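Local coordinates for protein caltubin, EF-hand (Lymnaea stagnalis, PDB 6VAN) that binds divalent metal ions in helix-loop-helix EF-hand sites, occupied here by strontium, and probably serves as a calcium-binding protein, at residues Trp15-Asn20 and Phe26-Asn31; Arg51-Gly56 and Val63-His68. All coordinates share one frame; numbering follows the deposited sequence.

Contact 1: Trp15-Asn20 and Phe26-Asn31. With SR (strontium ion), chain C.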
ATOM      1  N   TRP A  15      -0.397   2.522 -11.804  0.50 32.53           N
ATOM      2  CA  TRP A  15      -0.922   2.851 -10.444  0.50 31.04           C
ATOM      3  C   TRP A  15      -1.009   4.368 -10.228  0.50 29.00           C
ATOM      4  O   TRP A  15      -2.093   4.826  -9.829  0.50 27.69           O
ATOM      5  CB  TRP A  15      -0.059   2.226  -9.337  0.50 32.73           C
ATOM      6  CG  TRP A  15      -0.218   0.748  -9.153  0.50 34.70           C
ATOM      7  CD1 TRP A  15       0.741  -0.127  -8.733  0.50 34.44           C
ATOM      8  CD2 TRP A  15      -1.403  -0.039  -9.381  0.50 35.63           C
ATOM      9  NE1 TRP A  15       0.239  -1.398  -8.684  0.50 34.98           N
ATOM     10  CE2 TRP A  15      -1.074  -1.377  -9.076  0.50 36.25           C
ATOM     11  CE3 TRP A  15      -2.703   0.253  -9.813  0.50 36.61           C
ATOM     12  CZ2 TRP A  15      -1.996  -2.416  -9.193  0.50 36.57           C
ATOM     13  CZ3 TRP A  15      -3.611  -0.774  -9.933  0.50 36.99           C
ATOM     14  CH2 TRP A  15      -3.261  -2.091  -9.622  0.50 37.40           C
ATOM     15  N   LEU A  16       0.102   5.093 -10.435  1.00 26.48           N
ATOM     16  CA  LEU A  16       0.341   6.449  -9.865  1.00 24.58           C
ATOM     17  C   LEU A  16       0.433   7.558 -10.929  1.00 23.74           C
ATOM     18  O   LEU A  16       0.213   8.708 -10.556  1.00 23.84           O
ATOM     19  CB  LEU A  16       1.640   6.403  -9.050  1.00 23.02           C
ATOM     20  CG  LEU A  16       1.578   5.618  -7.743  1.00 23.18           C
ATOM     21  CD1 LEU A  16       2.937   5.597  -7.066  1.00 24.34           C
ATOM     22  CD2 LEU A  16       0.532   6.200  -6.796  1.00 23.28           C
ATOM     23  N   ASP A  17       0.812   7.251 -12.162  1.00 24.40           N
ATOM     24  CA  ASP A  17       1.142   8.288 -13.178  1.00 23.45           C
ATOM     25  C   ASP A  17       0.659   7.823 -14.546  1.00 25.03           C
ATOM     26  O   ASP A  17       1.510   7.498 -15.407  1.00 25.42           O
ATOM     27  CB  ASP A  17       2.641   8.608 -13.157  1.00 23.58           C
ATOM     28  CG  ASP A  17       3.083   9.690 -14.139  1.00 24.46           C
ATOM     29  OD1 ASP A  17       2.238  10.564 -14.491  1.00 24.13           O
ATOM     30  OD2 ASP A  17       4.261   9.672 -14.545  1.00 23.13           O
ATOM     31  N   HIS A  18      -0.662   7.784 -14.744  1.00 26.20           N
ATOM     32  CA  HIS A  18      -1.295   7.210 -15.957  1.00 26.96           C
ATOM     33  C   HIS A  18      -0.777   7.908 -17.231  1.00 23.65           C
ATOM     34  O   HIS A  18      -0.771   7.239 -18.281  1.00 27.41           O
ATOM     35  CB  HIS A  18      -2.827   7.262 -15.853  1.00 28.98           C
ATOM     36  CG  HIS A  18      -3.389   6.466 -14.719  1.00 33.30           C
ATOM     37  ND1 HIS A  18      -4.502   6.881 -13.995  1.00 34.34           N
ATOM     38  CD2 HIS A  18      -3.006   5.290 -14.179  1.00 34.62           C
ATOM     39  CE1 HIS A  18      -4.771   5.988 -13.059  1.00 36.09           C
ATOM     40  NE2 HIS A  18      -3.866   4.999 -13.150  1.00 36.83           N
ATOM     41  N   ASP A  19      -0.357   9.181 -17.124  1.00 23.99           N
ATOM     42  CA  ASP A  19       0.068  10.066 -18.244  1.00 24.66           C
ATOM     43  C   ASP A  19       1.578   9.948 -18.505  1.00 25.87           C
ATOM     44  O   ASP A  19       2.063  10.552 -19.484  1.00 24.87           O
ATOM     45  CB  ASP A  19      -0.326  11.521 -17.966  1.00 24.41           C
ATOM     46  CG  ASP A  19      -1.821  11.715 -17.888  1.00 24.14           C
ATOM     47  OD1 ASP A  19      -2.504  11.270 -18.844  1.00 25.97           O
ATOM     48  OD2 ASP A  19      -2.291  12.279 -16.886  1.00 25.66           O
ATOM     49  N   ASN A  20       2.288   9.189 -17.672  1.00 24.79           N
ATOM     50  CA  ASN A  20       3.753   8.987 -17.805  1.00 24.83           C
ATOM     51  C   ASN A  20       4.459  10.345 -17.941  1.00 23.94           C
ATOM     52  O   ASN A  20       5.345  10.444 -18.776  1.00 23.75           O
ATOM     53  CB  ASN A  20       4.097   8.095 -19.003  1.00 25.13           C
ATOM     54  CG  ASN A  20       5.566   7.723 -19.025  1.00 24.89           C
ATOM     55  OD1 ASN A  20       6.147   7.507 -17.964  1.00 23.72           O
ATOM     56  ND2 ASN A  20       6.170   7.663 -20.203  1.00 24.26           N
ATOM     57  N   PHE A  26      -1.233  14.944  -6.503  1.00 26.34           N
ATOM     58  CA  PHE A  26      -2.252  14.688  -5.449  1.00 26.70           C
ATOM     59  C   PHE A  26      -3.407  13.817  -5.961  1.00 28.68           C
ATOM     60  O   PHE A  26      -3.668  12.749  -5.385  1.00 23.01           O
ATOM     61  CB  PHE A  26      -2.804  16.012  -4.927  1.00 29.45           C
ATOM     62  CG  PHE A  26      -3.703  15.818  -3.739  1.00 26.77           C
ATOM     63  CD1 PHE A  26      -3.165  15.718  -2.466  1.00 27.89           C
ATOM     64  CD2 PHE A  26      -5.069  15.684  -3.901  1.00 27.65           C
ATOM     65  CE1 PHE A  26      -3.987  15.500  -1.370  1.00 27.67           C
ATOM     66  CE2 PHE A  26      -5.889  15.473  -2.804  1.00 25.99           C
ATOM     67  CZ  PHE A  26      -5.343  15.381  -1.545  1.00 26.12           C
ATOM     68  N   ASP A  27      -4.114  14.274  -6.990  1.00 27.62           N
ATOM     69  CA  ASP A  27      -5.351  13.620  -7.498  1.00 29.15           C
ATOM     70  C   ASP A  27      -5.017  12.229  -8.048  1.00 26.07           C
ATOM     71  O   ASP A  27      -5.894  11.357  -8.034  1.00 24.29           O
ATOM     72  CB  ASP A  27      -6.061  14.500  -8.527  1.00 31.61           C
ATOM     73  CG  ASP A  27      -6.830  15.644  -7.885  1.00 34.77           C
ATOM     74  OD1 ASP A  27      -7.702  15.360  -7.022  1.00 37.01           O
ATOM     75  OD2 ASP A  27      -6.529  16.811  -8.216  1.00 39.31           O
ATOM     76  N   GLU A  28      -3.780  12.025  -8.480  1.00 24.44           N
ATOM     77  CA  GLU A  28      -3.334  10.729  -9.031  1.00 23.47           C
ATOM     78  C   GLU A  28      -3.111   9.751  -7.885  1.00 20.93           C
ATOM     79  O   GLU A  28      -3.610   8.610  -7.988  1.00 20.72           O
ATOM     80  CB  GLU A  28      -2.055  10.925  -9.811  1.00 22.69           C
ATOM     81  CG  GLU A  28      -2.197  11.977 -10.879  1.00 23.95           C
ATOM     82  CD  GLU A  28      -0.903  12.182 -11.625  1.00 22.60           C
ATOM     83  OE1 GLU A  28      -0.187  13.192 -11.312  1.00 23.26           O
ATOM     84  OE2 GLU A  28      -0.612  11.353 -12.473  1.00 24.64           O
ATOM     85  N   VAL A  29      -2.460  10.217  -6.816  1.00 19.24           N
ATOM     86  CA  VAL A  29      -2.210   9.370  -5.613  1.00 20.34           C
ATOM     87  C   VAL A  29      -3.580   9.090  -4.996  1.00 21.20           C
ATOM     88  O   VAL A  29      -3.833   7.955  -4.619  1.00 19.89           O
ATOM     89  CB  VAL A  29      -1.228  10.014  -4.627  1.00 20.71           C
ATOM     90  CG1 VAL A  29      -1.079   9.197  -3.346  1.00 20.90           C
ATOM     91  CG2 VAL A  29       0.136  10.230  -5.279  1.00 20.56           C
ATOM     92  N   LYS A  30      -4.471  10.080  -4.952  1.00 20.65           N
ATOM     93  CA  LYS A  30      -5.833   9.924  -4.366  1.00 21.67           C
ATOM     94  C   LYS A  30      -6.629   8.878  -5.140  1.00 22.31           C
ATOM     95  O   LYS A  30      -7.178   7.990  -4.488  1.00 21.67           O
ATOM     96  CB  LYS A  30      -6.566  11.261  -4.337  1.00 22.47           C
ATOM     97  CG  LYS A  30      -7.805  11.244  -3.468  1.00 23.58           C
ATOM     98  CD  LYS A  30      -8.309  12.607  -3.147  1.00 25.32           C
ATOM     99  CE  LYS A  30      -9.583  12.580  -2.337  1.00 26.53           C
ATOM    100  NZ  LYS A  30     -10.087  13.957  -2.135  1.00 28.29           N
ATOM    101  N   ASN A  31      -6.667   8.948  -6.467  1.00 20.10           N
ATOM    102  CA  ASN A  31      -7.379   7.976  -7.332  1.00 21.60           C
ATOM    103  C   ASN A  31      -6.779   6.580  -7.131  1.00 21.18           C
ATOM    104  O   ASN A  31      -7.549   5.608  -7.137  1.00 22.25           O
ATOM    105  CB  ASN A  31      -7.397   8.474  -8.773  1.00 23.58           C
ATOM    106  CG  ASN A  31      -8.478   9.512  -8.988  1.00 25.26           C
ATOM    107  OD1 ASN A  31      -9.133   9.944  -8.032  1.00 27.46           O
ATOM    108  ND2 ASN A  31      -8.685   9.909 -10.235  1.00 29.72           N
TER
HETATM  109 SR    SR C 201       1.227  12.798 -13.503  0.70 19.50          SR
HETATM  110  O   HOH W   1      -3.152   7.279 -10.281  1.00 29.92           O
HETATM  111  O   HOH W   2      -2.182   9.109 -12.230  1.00 25.53           O
HETATM  112  O   HOH W   3       1.666  15.373 -13.094  1.00 32.13           O
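Asp-17 and Glu-28 meet through a strontium ion, which closes an EF-hand loop from its first position to its twelfth. Glu-28 grips the metal with both carboxylate oxygens, OE1 and OE2 each 2.6 Å from strontium, while Asp-17 supplies OD1 alone. The two side chains run side by side in the same direction, their carboxylate planes 70° apart. The CB of Asp-17 points away from helix 26-34, and CG, anti to the backbone N (chi1 -179°), carries OD1 round to the ion. Asp-21, the carbonyl of Gln-23 and a water complete the shell.

A second layer of bonds steadies these ligands: Asp-17 OD2 accepts from the backbone N of Gly-22, and Glu-28 OE1 is hydrogen-bonded to Thr-25 OG1. Leu-16 O is hydrogen-bonded to Ser-24 OG. Two waters bridge the segments, one from backbone to side chain and one between two carbonyls. The first lies 2.7 Å from Glu-28 OE2 and accepts from the backbone N of His-18; the other sits 2.7 Å from both Trp-15 O and Glu-28 O.

The remaining contacts are van der Waals. Leu-16 O rests 3.3 Å from Glu-28 CB. Leu-16 CD2 touches Val-29 CG2 at 4.3 Å, and Val-29 continues onto Phe-48 and Ile-49 of helix 42-52.

Three carboxylates thus crowd round one cation. Their mutual repulsion is probably offset by the metal, so that binding would couple the loop to the start of helix 26-34.

Contact 2: Arg51-Gly56 and Val63-His68. With SR (strontium ion), chain D.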
ATOM      1  N   ARG A  51       6.176  11.250   2.831  1.00 21.87           N
ATOM      2  CA  ARG A  51       7.213  10.260   3.226  1.00 21.95           C
ATOM      3  C   ARG A  51       8.161   9.991   2.043  1.00 19.57           C
ATOM      4  O   ARG A  51       9.321   9.569   2.303  1.00 21.46           O
ATOM      5  CB  ARG A  51       6.587   8.962   3.753  1.00 24.37           C
ATOM      6  CG  ARG A  51       6.344   8.980   5.258  1.00 27.93           C
ATOM      7  CD  ARG A  51       5.439   7.859   5.732  1.00 30.84           C
ATOM      8  NE  ARG A  51       5.721   6.640   5.013  1.00 34.17           N
ATOM      9  CZ  ARG A  51       6.791   5.875   5.199  1.00 36.78           C
ATOM     10  NH1 ARG A  51       6.941   4.781   4.474  1.00 40.01           N
ATOM     11  NH2 ARG A  51       7.702   6.182   6.114  1.00 39.09           N
ATOM     12  N   ARG A  52       7.676  10.190   0.814  1.00 18.84           N
ATOM     13  CA  ARG A  52       8.413   9.870  -0.440  1.00 17.57           C
ATOM     14  C   ARG A  52       9.024  11.137  -1.071  1.00 19.17           C
ATOM     15  O   ARG A  52       9.915  10.999  -1.902  1.00 19.44           O
ATOM     16  CB  ARG A  52       7.443   9.147  -1.363  1.00 17.28           C
ATOM     17  CG  ARG A  52       7.046   7.771  -0.843  1.00 17.01           C
ATOM     18  CD  ARG A  52       5.816   7.248  -1.517  1.00 17.17           C
ATOM     19  NE  ARG A  52       5.505   5.914  -1.027  1.00 17.04           N
ATOM     20  CZ  ARG A  52       4.899   5.634   0.114  1.00 17.24           C
ATOM     21  NH1 ARG A  52       4.447   6.584   0.912  1.00 16.84           N
ATOM     22  NH2 ARG A  52       4.704   4.372   0.453  1.00 17.35           N
ATOM     23  N   ASP A  53       8.584  12.322  -0.684  1.00 18.34           N
ATOM     24  CA  ASP A  53       8.841  13.574  -1.453  1.00 18.64           C
ATOM     25  C   ASP A  53      10.136  14.249  -0.980  1.00 19.94           C
ATOM     26  O   ASP A  53      10.049  15.354  -0.393  1.00 22.87           O
ATOM     27  CB  ASP A  53       7.624  14.486  -1.294  1.00 18.65           C
ATOM     28  CG  ASP A  53       7.752  15.811  -2.011  1.00 18.78           C
ATOM     29  OD1 ASP A  53       8.542  15.862  -2.970  1.00 19.70           O
ATOM     30  OD2 ASP A  53       7.004  16.753  -1.643  1.00 22.01           O
ATOM     31  N   SER A  54      11.299  13.656  -1.261  1.00 19.96           N
ATOM     32  CA  SER A  54      12.618  14.150  -0.781  1.00 21.12           C
ATOM     33  C   SER A  54      12.996  15.499  -1.421  1.00 20.50           C
ATOM     34  O   SER A  54      13.828  16.198  -0.813  1.00 22.57           O
ATOM     35  CB  SER A  54      13.703  13.122  -0.976  1.00 22.59           C
ATOM     36  OG  SER A  54      13.842  12.782  -2.334  1.00 23.53           O
ATOM     37  N   ASN A  55      12.423  15.866  -2.572  1.00 21.14           N
ATOM     38  CA  ASN A  55      12.755  17.163  -3.236  1.00 20.12           C
ATOM     39  C   ASN A  55      11.684  18.208  -2.890  1.00 21.90           C
ATOM     40  O   ASN A  55      11.824  19.351  -3.352  1.00 22.35           O
ATOM     41  CB  ASN A  55      12.994  17.001  -4.740  1.00 19.21           C
ATOM     42  CG  ASN A  55      11.781  16.528  -5.506  1.00 18.49           C
ATOM     43  OD1 ASN A  55      10.641  16.631  -5.031  1.00 18.13           O
ATOM     44  ND2 ASN A  55      12.011  15.985  -6.685  1.00 17.49           N
ATOM     45  N   GLY A  56      10.653  17.830  -2.129  1.00 22.61           N
ATOM     46  CA  GLY A  56       9.669  18.760  -1.548  1.00 23.55           C
ATOM     47  C   GLY A  56       8.825  19.471  -2.586  1.00 23.43           C
ATOM     48  O   GLY A  56       8.362  20.579  -2.275  1.00 26.01           O
ATOM     49  N   VAL A  63      11.737   9.401 -10.833  1.00 16.24           N
ATOM     50  CA  VAL A  63      13.165   9.612 -10.483  1.00 17.59           C
ATOM     51  C   VAL A  63      13.303  10.979  -9.824  1.00 17.54           C
ATOM     52  O   VAL A  63      12.770  11.964 -10.340  1.00 18.79           O
ATOM     53  CB  VAL A  63      14.086   9.405 -11.702  1.00 19.62           C
ATOM     54  CG1 VAL A  63      14.287   7.929 -11.960  1.00 19.81           C
ATOM     55  CG2 VAL A  63      13.572  10.069 -12.948  1.00 20.77           C
ATOM     56  N   PRO A  64      14.018  11.088  -8.682  1.00 18.30           N
ATOM     57  CA  PRO A  64      14.711   9.957  -8.042  1.00 18.20           C
ATOM     58  C   PRO A  64      13.894   9.118  -7.045  1.00 17.99           C
ATOM     59  O   PRO A  64      14.367   8.085  -6.624  1.00 18.29           O
ATOM     60  CB  PRO A  64      15.785  10.659  -7.212  1.00 19.49           C
ATOM     61  CG  PRO A  64      15.127  11.954  -6.810  1.00 20.29           C
ATOM     62  CD  PRO A  64      14.310  12.359  -8.015  1.00 19.53           C
ATOM     63  N   GLU A  65      12.692   9.591  -6.672  1.00 16.64           N
ATOM     64  CA  GLU A  65      12.005   9.184  -5.413  1.00 15.98           C
ATOM     65  C   GLU A  65      11.481   7.756  -5.502  1.00 16.43           C
ATOM     66  O   GLU A  65      11.792   6.968  -4.575  1.00 18.69           O
ATOM     67  CB  GLU A  65      10.882  10.172  -5.093  1.00 16.61           C
ATOM     68  CG  GLU A  65      11.438  11.545  -4.814  1.00 16.63           C
ATOM     69  CD  GLU A  65      10.466  12.696  -4.751  1.00 17.13           C
ATOM     70  OE1 GLU A  65       9.317  12.529  -5.158  1.00 15.41           O
ATOM     71  OE2 GLU A  65      10.902  13.756  -4.286  1.00 17.26           O
ATOM     72  N   TYR A  66      10.705   7.410  -6.513  1.00 15.33           N
ATOM     73  CA  TYR A  66      10.110   6.056  -6.599  1.00 15.61           C
ATOM     74  C   TYR A  66      11.243   5.051  -6.788  1.00 15.16           C
ATOM     75  O   TYR A  66      11.227   4.013  -6.111  1.00 15.62           O
ATOM     76  CB  TYR A  66       9.063   5.971  -7.706  1.00 16.33           C
ATOM     77  CG  TYR A  66       8.206   4.731  -7.692  1.00 17.25           C
ATOM     78  CD1 TYR A  66       7.170   4.585  -6.780  1.00 18.53           C
ATOM     79  CD2 TYR A  66       8.372   3.733  -8.631  1.00 18.26           C
ATOM     80  CE1 TYR A  66       6.352   3.460  -6.784  1.00 20.25           C
ATOM     81  CE2 TYR A  66       7.564   2.611  -8.654  1.00 20.43           C
ATOM     82  CZ  TYR A  66       6.555   2.467  -7.725  1.00 20.90           C
ATOM     83  OH  TYR A  66       5.772   1.334  -7.751  1.00 24.02           O
ATOM     84  N   VAL A  67      12.218   5.337  -7.636  1.00 16.13           N
ATOM     85  CA  VAL A  67      13.317   4.369  -7.891  1.00 17.03           C
ATOM     86  C   VAL A  67      14.117   4.194  -6.604  1.00 17.85           C
ATOM     87  O   VAL A  67      14.416   3.028  -6.241  1.00 18.71           O
ATOM     88  CB  VAL A  67      14.199   4.795  -9.073  1.00 15.86           C
ATOM     89  CG1 VAL A  67      15.441   3.927  -9.166  1.00 15.48           C
ATOM     90  CG2 VAL A  67      13.428   4.754 -10.371  1.00 15.29           C
ATOM     91  N   HIS A  68      14.447   5.280  -5.909  1.00 19.57           N
ATOM     92  CA  HIS A  68      15.245   5.223  -4.655  1.00 22.97           C
ATOM     93  C   HIS A  68      14.521   4.316  -3.655  1.00 23.51           C
ATOM     94  O   HIS A  68      15.162   3.384  -3.124  1.00 25.76           O
ATOM     95  CB  HIS A  68      15.512   6.621  -4.080  1.00 24.87           C
ATOM     96  CG  HIS A  68      16.267   6.564  -2.798  1.00 27.82           C
ATOM     97  ND1 HIS A  68      17.634   6.374  -2.761  1.00 32.41           N
ATOM     98  CD2 HIS A  68      15.851   6.608  -1.516  1.00 29.99           C
ATOM     99  CE1 HIS A  68      18.036   6.327  -1.501  1.00 31.08           C
ATOM    100  NE2 HIS A  68      16.963   6.479  -0.722  1.00 31.54           N
TER
HETATM  101 SR    SR D 202       8.934  14.942  -5.148  1.00 25.30          SR
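The carboxylate of Glu-65 and the amide of Asn-55 meet with their planes 51° apart, the side chains crossing at about a right angle. Over one face of the Glu-65 carboxylate hangs the carbonyl oxygen of Arg-52, 3.4 Å from CD. Both Glu-65 oxygens bind strontium, OE1 at 2.4 Å and OE2 at 2.5 Å. The carboxylate of Asp-53, turned 73° from that of Glu-65, lies beside it and offers OD1 to the same ion at 2.4 Å, as Asn-55 does with OD1. Gly-58, in the intervening loop, also holds the Asp-53 carboxylate.

These ligands belong to an EF-hand in which Asn-57, the carbonyl of Ala-59 and Asp-61 complete the strontium shell. From Asp-53 to Glu-65 the loop spans thirteen residues, one more than the canonical twelve. Helix 62-71 shows a wider pi-type turn at 63-66 and a cis peptide before Pro-64, a local distortion consistent with the added residue.

Glu-65 OE2 has a second role as acceptor of the backbone N of Asn-55, 3.1 Å away, with an N-H...O angle of 161° and the donor arriving nearly in line with the C-O bond. The CB of Asn-55 already points toward 63-68, and CG, lying between the backbone N and the carbonyl carbon, sets OD1 on the ion. A type I turn from Asp-53 to Gly-56 brings Asp-53 OD1 and Asn-55 OD1 to the same metal. Further back, the guanidinium of Arg-52 forms a salt bridge with Glu-82.

Contacts 1 and 2 show how EF-hands work in pairs. They come in series along the chain, contact 1 closing before contact 2 opens, with helix 26-34 leading on to helix 42-52, and their centres lie about 15 Å apart. Two elements join them: the loop strands 23-24 and 60-61, which pair as a small antiparallel sheet, and a packing touch of Leu-16 CD1 on Tyr-66 CE1 at 4.0 Å. Each contact closes its own strontium site. A second strand pair, 95-96 with 132-133, links the later two sites, so the chain repeats the paired design. Such coupling may let the two ions influence each other's binding.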